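Long-range contacts in protein disulfide isomerase (Pseudomonas aeruginosa, PDB 4N30), which probably acts as a DsbA-type thiol-disulfide oxidoreductase of the thioredoxin fold, helping to introduce disulfide bonds into proteins: residues T57-A62 / V89-P94; T183-I188 / K198-A203. One frame throughout, in Å; residues are numbered along the deposited sequence.

Contact 1. Residues T57-A62 / V89-P94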
loop_
_atom_site.group_PDB
_atom_site.type_symbol
_atom_site.label_atom_id
_atom_site.label_comp_id
_atom_site.label_asym_id
_atom_site.label_seq_id
_atom_site.Cartn_x
_atom_site.Cartn_y
_atom_site.Cartn_z
ATOM N N THR A 57 -7.533 8.914 -6.345
ATOM C CA THR A 57 -6.790 7.726 -5.851
ATOM C C THR A 57 -5.902 8.197 -4.690
ATOM O O THR A 57 -5.088 9.134 -4.862
ATOM C CB THR A 57 -5.882 7.238 -6.897
ATOM O OG1 THR A 57 -6.673 6.590 -7.924
ATOM C CG2 THR A 57 -4.862 6.107 -6.367
ATOM N N ILE A 58 -6.053 7.538 -3.548
ATOM C CA ILE A 58 -5.123 7.709 -2.402
ATOM C C ILE A 58 -3.983 6.715 -2.546
ATOM O O ILE A 58 -4.263 5.467 -2.470
ATOM C CB ILE A 58 -5.809 7.478 -1.077
ATOM C CG1 ILE A 58 -6.968 8.484 -0.833
ATOM C CG2 ILE A 58 -4.797 7.522 0.069
ATOM C CD1 ILE A 58 -7.874 8.204 0.371
ATOM N N ASN A 59 -2.780 7.156 -2.899
ATOM C CA ASN A 59 -1.581 6.324 -2.888
ATOM C C ASN A 59 -0.999 6.297 -1.507
ATOM O O ASN A 59 -0.634 7.374 -0.994
ATOM C CB ASN A 59 -0.527 6.875 -3.873
ATOM C CG ASN A 59 -0.993 6.765 -5.285
ATOM O OD1 ASN A 59 -0.838 5.718 -5.915
ATOM N ND2 ASN A 59 -1.606 7.840 -5.793
ATOM N N GLU A 60 -1.048 5.145 -0.856
ATOM C CA GLU A 60 -0.609 5.047 0.550
ATOM C C GLU A 60 0.777 4.415 0.565
ATOM O O GLU A 60 0.913 3.212 0.297
ATOM C CB GLU A 60 -1.614 4.168 1.374
ATOM C CG GLU A 60 -1.141 3.942 2.806
ATOM C CD GLU A 60 -1.864 2.855 3.555
ATOM O OE1 GLU A 60 -2.683 2.177 3.047
ATOM O OE2 GLU A 60 -1.435 2.675 4.742
ATOM N N TYR A 61 1.799 5.207 0.762
ATOM C CA TYR A 61 3.157 4.716 0.903
ATOM C C TYR A 61 3.305 4.139 2.282
ATOM O O TYR A 61 3.161 4.845 3.309
ATOM C CB TYR A 61 4.191 5.841 0.682
ATOM C CG TYR A 61 4.272 6.218 -0.776
ATOM C CD1 TYR A 61 5.259 5.670 -1.589
ATOM C CD2 TYR A 61 3.354 7.128 -1.352
ATOM C CE1 TYR A 61 5.327 5.945 -2.958
ATOM C CE2 TYR A 61 3.416 7.425 -2.737
ATOM C CZ TYR A 61 4.438 6.850 -3.458
ATOM O OH TYR A 61 4.493 7.083 -4.841
ATOM N N ALA A 62 3.605 2.853 2.365
ATOM C CA ALA A 62 3.461 2.113 3.616
ATOM C C ALA A 62 4.438 0.970 3.764
ATOM O O ALA A 62 5.069 0.500 2.795
ATOM C CB ALA A 62 2.036 1.591 3.748
ATOM N N VAL A 89 -4.435 2.836 -3.448
ATOM C CA VAL A 89 -3.378 2.009 -3.995
ATOM C C VAL A 89 -2.252 1.899 -3.046
ATOM O O VAL A 89 -1.759 2.962 -2.526
ATOM C CB VAL A 89 -2.894 2.555 -5.377
ATOM C CG1 VAL A 89 -1.708 1.746 -5.855
ATOM C CG2 VAL A 89 -4.064 2.507 -6.390
ATOM N N TRP A 90 -1.862 0.685 -2.639
ATOM C CA TRP A 90 -0.745 0.519 -1.727
ATOM C C TRP A 90 0.531 0.803 -2.496
ATOM O O TRP A 90 0.722 0.141 -3.558
ATOM C CB TRP A 90 -0.718 -0.922 -1.227
ATOM C CG TRP A 90 0.459 -1.284 -0.326
ATOM C CD1 TRP A 90 1.733 -1.653 -0.698
ATOM C CD2 TRP A 90 0.473 -1.293 1.125
ATOM N NE1 TRP A 90 2.478 -1.939 0.382
ATOM C CE2 TRP A 90 1.763 -1.755 1.514
ATOM C CE3 TRP A 90 -0.521 -1.049 2.090
ATOM C CZ2 TRP A 90 2.109 -1.931 2.853
ATOM C CZ3 TRP A 90 -0.175 -1.267 3.420
ATOM C CH2 TRP A 90 1.130 -1.700 3.769
ATOM N N ARG A 91 1.424 1.615 -1.983
ATOM C CA ARG A 91 2.743 1.811 -2.562
ATOM C C ARG A 91 3.762 1.418 -1.533
ATOM O O ARG A 91 3.690 1.755 -0.356
ATOM C CB ARG A 91 2.918 3.298 -2.944
ATOM C CG ARG A 91 1.836 3.873 -3.876
ATOM C CD ARG A 91 1.658 3.125 -5.169
ATOM N NE ARG A 91 2.803 3.446 -5.915
ATOM C CZ ARG A 91 2.966 4.543 -6.676
ATOM N NH1 ARG A 91 2.033 5.484 -6.780
ATOM N NH2 ARG A 91 4.136 4.713 -7.291
ATOM N N HIS A 92 4.836 0.746 -1.932
ATOM C CA HIS A 92 5.831 0.246 -0.985
ATOM C C HIS A 92 6.778 1.277 -0.557
ATOM O O HIS A 92 7.522 1.853 -1.404
ATOM C CB HIS A 92 6.573 -0.952 -1.599
ATOM C CG HIS A 92 5.707 -2.091 -1.844
ATOM N ND1 HIS A 92 5.242 -2.900 -0.851
ATOM C CD2 HIS A 92 5.244 -2.620 -3.056
ATOM C CE1 HIS A 92 4.491 -3.862 -1.418
ATOM N NE2 HIS A 92 4.455 -3.676 -2.755
ATOM N N LEU A 93 6.949 1.417 0.773
ATOM C CA LEU A 93 8.063 2.121 1.308
ATOM C C LEU A 93 8.443 1.450 2.620
ATOM O O LEU A 93 8.370 2.034 3.677
ATOM C CB LEU A 93 7.735 3.593 1.484
ATOM C CG LEU A 93 8.873 4.502 1.970
ATOM C CD1 LEU A 93 9.997 4.461 0.940
ATOM C CD2 LEU A 93 8.390 5.937 2.169
ATOM N N PRO A 94 9.114 0.282 2.506
ATOM C CA PRO A 94 9.681 -0.328 3.695
ATOM C C PRO A 94 10.807 0.555 4.192
ATOM O O PRO A 94 11.733 0.863 3.439
ATOM C CB PRO A 94 10.219 -1.692 3.176
ATOM C CG PRO A 94 10.359 -1.466 1.685
ATOM C CD PRO A 94 9.275 -0.527 1.278
HETATM O O HOH W 1 5.806 -2.214 1.866
#
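T57 meets V89 methyl to methyl, CG2 to CG2 at 3.7 Å, in the parallel pairing of strands 56-62 and 86-92 that closes, with helix 67-81, a beta-alpha-beta unit of the thioredoxin-fold sheet. I58 O accepts from V89 N. N59 shares a sheet face with R91: OD1 takes a hydrogen bond from NH1 at 3.0 Å, lying in the guanidinium plane although the donor sits above the amide plane, and ND2 goes to the carbonyl of V187. On the other face E60, its backbone bonded to V89 O and R91 N, reaches T73 through OE2, while OE1 stays buried without a polar partner, 4.0 Å from W90 CE3. Y61 lays one ring face against R91 CB, a CH-pi contact of 3.6 Å to the centroid. Bent at chi2 (-56°) and chi3 (-72°), the R91 chain runs alongside the ring in the same direction and brings a guanidinium face to OH. A62 presses CB onto the six-membered ring of W90, 3.6 Å from its centroid; its N donates to R91 O, and its O accepts from L93 N and a water shared with H92 ND1, whose NE2 bonds to E110. N59 in its plane and a salt bridge from NE to D171 probably fix the R91 guanidinium in rotation and balance its charge.

Contact 2. Residues T183-I188 / K198-A203; sequences TPTLVI and KLEGMA
In I188, CG1 stands anti to the carbonyl carbon (chi1 -55°) and chi2 is extended, which carries CD1 across to L199 CD1 at 3.7 Å. L186, with a similar chi1 of -48°, sends its own CD1 to A203 CB, 3.9 Å away. L186 and L199 lie on the same sheet face, and the patch is covered by helix 205-216 through L208, A211 and L215. Between the two leucines the backbones form a hydrogen-bonded antiparallel pair: L186 N donates to L199 O at 2.8 Å, and L199 N returns a bond to L186 O, both in the carbonyl planes. This is the beta hairpin of strands 185-190 and 196-200 at one margin of the thioredoxin-fold sheet, entered through the cis-proline P184, the hallmark of the family beside its CxxC helix. P184 O accepts from G201 N at 2.9 Å, continuing the pairing past the end of strand 196-200. The proline ring meets M202, CG to CG at 3.9 Å, and also touches F68. G201 takes a positive phi (109°), a backbone shape suited to glycine. On the opposite sheet face T185 CG2 lies against K198 CG at 3.7 Å, whereas K198 NZ bonds to the carbonyl of K178. T185 OG1, also bonded to A182 O, and E200 OE1 each accept a hydrogen bond from one bridging water, both at 2.8 Å.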
loop_
_atom_site.group_PDB
_atom_site.type_symbol
_atom_site.label_atom_id
_atom_site.label_comp_id
_atom_site.label_asym_id
_atom_site.label_seq_id
_atom_site.Cartn_x
_atom_site.Cartn_y
_atom_site.Cartn_z
ATOM N N THR A 183 6.300 6.728 7.002
ATOM C CA THR A 183 5.067 6.031 6.653
ATOM C C THR A 183 4.048 6.099 7.721
ATOM O O THR A 183 4.393 6.190 8.940
ATOM C CB THR A 183 5.308 4.532 6.343
ATOM O OG1 THR A 183 6.003 3.943 7.438
ATOM C CG2 THR A 183 6.207 4.353 5.082
ATOM N N PRO A 184 2.785 6.192 7.422
ATOM C CA PRO A 184 2.241 6.309 6.045
ATOM C C PRO A 184 2.376 7.713 5.522
ATOM O O PRO A 184 2.314 8.739 6.295
ATOM C CB PRO A 184 0.738 5.977 6.253
ATOM C CG PRO A 184 0.454 6.494 7.677
ATOM C CD PRO A 184 1.692 6.152 8.441
ATOM N N THR A 185 2.609 7.845 4.249
ATOM C CA THR A 185 2.503 9.174 3.570
ATOM C C THR A 185 1.558 8.938 2.408
ATOM O O THR A 185 1.608 7.887 1.736
ATOM C CB THR A 185 3.840 9.635 3.037
ATOM O OG1 THR A 185 4.666 9.973 4.155
ATOM C CG2 THR A 185 3.706 10.922 2.172
ATOM N N LEU A 186 0.623 9.853 2.221
ATOM C CA LEU A 186 -0.362 9.777 1.112
ATOM C C LEU A 186 -0.011 10.690 -0.022
ATOM O O LEU A 186 0.359 11.816 0.260
ATOM C CB LEU A 186 -1.761 10.089 1.637
ATOM C CG LEU A 186 -2.157 9.362 2.901
ATOM C CD1 LEU A 186 -3.642 9.728 3.231
ATOM C CD2 LEU A 186 -2.004 7.834 2.760
ATOM N N VAL A 187 -0.196 10.202 -1.219
ATOM C CA VAL A 187 -0.215 11.094 -2.404
ATOM C C VAL A 187 -1.624 10.891 -2.970
ATOM O O VAL A 187 -1.891 9.802 -3.485
ATOM C CB VAL A 187 0.897 10.780 -3.410
ATOM C CG1 VAL A 187 0.675 11.678 -4.671
ATOM C CG2 VAL A 187 2.269 11.043 -2.828
ATOM N N ILE A 188 -2.450 11.947 -2.922
ATOM C CA ILE A 188 -3.828 11.813 -3.417
ATOM C C ILE A 188 -3.840 12.453 -4.794
ATOM O O ILE A 188 -3.497 13.605 -4.929
ATOM C CB ILE A 188 -4.823 12.502 -2.500
ATOM C CG1 ILE A 188 -4.690 11.991 -1.051
ATOM C CG2 ILE A 188 -6.246 12.337 -3.096
ATOM C CD1 ILE A 188 -5.682 12.590 -0.057
ATOM N N LYS A 198 0.386 15.769 -1.473
ATOM C CA LYS A 198 1.020 14.840 -0.523
ATOM C C LYS A 198 0.599 15.221 0.884
ATOM O O LYS A 198 0.572 16.444 1.307
ATOM C CB LYS A 198 2.513 14.956 -0.722
ATOM C CG LYS A 198 3.216 13.978 0.193
ATOM C CD LYS A 198 4.696 14.239 0.417
ATOM C CE LYS A 198 5.511 14.438 -0.823
ATOM N NZ LYS A 198 6.778 15.282 -0.592
ATOM N N LEU A 199 0.362 14.257 1.736
ATOM C CA LEU A 199 0.030 14.466 3.142
ATOM C C LEU A 199 0.875 13.466 3.896
ATOM O O LEU A 199 0.814 12.265 3.674
ATOM C CB LEU A 199 -1.422 14.153 3.462
ATOM C CG LEU A 199 -2.536 14.749 2.562
ATOM C CD1 LEU A 199 -3.867 14.068 2.802
ATOM C CD2 LEU A 199 -2.625 16.204 2.974
ATOM N N GLU A 200 1.641 13.923 4.867
ATOM C CA GLU A 200 2.443 13.026 5.716
ATOM C C GLU A 200 1.670 12.667 6.902
ATOM O O GLU A 200 1.316 13.634 7.608
ATOM C CB GLU A 200 3.816 13.655 6.056
ATOM C CG GLU A 200 4.628 12.648 7.006
ATOM C CD GLU A 200 6.136 12.909 7.024
ATOM O OE1 GLU A 200 6.699 13.383 5.989
ATOM O OE2 GLU A 200 6.625 12.751 8.184
ATOM N N GLY A 201 1.556 11.375 7.246
ATOM C CA GLY A 201 0.885 10.943 8.508
ATOM C C GLY A 201 -0.441 10.288 8.281
ATOM O O GLY A 201 -0.887 9.966 7.148
ATOM N N MET A 202 -0.998 9.908 9.433
ATOM C CA MET A 202 -2.299 9.255 9.546
ATOM C C MET A 202 -3.437 10.218 9.323
ATOM O O MET A 202 -4.214 10.544 10.276
ATOM C CB MET A 202 -2.465 8.444 10.840
ATOM C CG MET A 202 -1.385 7.362 10.963
ATOM S SD MET A 202 -1.597 6.394 12.502
ATOM C CE MET A 202 -1.525 7.654 13.713
ATOM N N ALA A 203 -3.668 10.634 8.088
ATOM C CA ALA A 203 -4.667 11.678 7.790
ATOM C C ALA A 203 -6.062 11.206 8.196
ATOM O O ALA A 203 -6.548 10.182 7.690
ATOM C CB ALA A 203 -4.622 11.968 6.292
HETATM O O HOH W 2 7.160 11.238 4.316
#

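From the N terminus, strand 56-62 leads through helix 67-81 to strand 86-92, where contact 1 closes a beta-alpha-beta crossover with parallel pairing. The chain then passes through helices 99-131, 151-160 and 162-177 before contact 2 opens and shuts a short antiparallel hairpin, which helix 205-216 follows. The two contacts therefore come in series, neither nested nor crossed. In space they join because strand 56-62 lies between strands 86-92 and 185-190: N59 N and Y61 N probably bond to V187 O and T185 O, both at 2.9 Å. T183 CG2 packs against the carbonyl oxygens of Y61 and L93, bringing the cis-proline loop up to the end of contact 1.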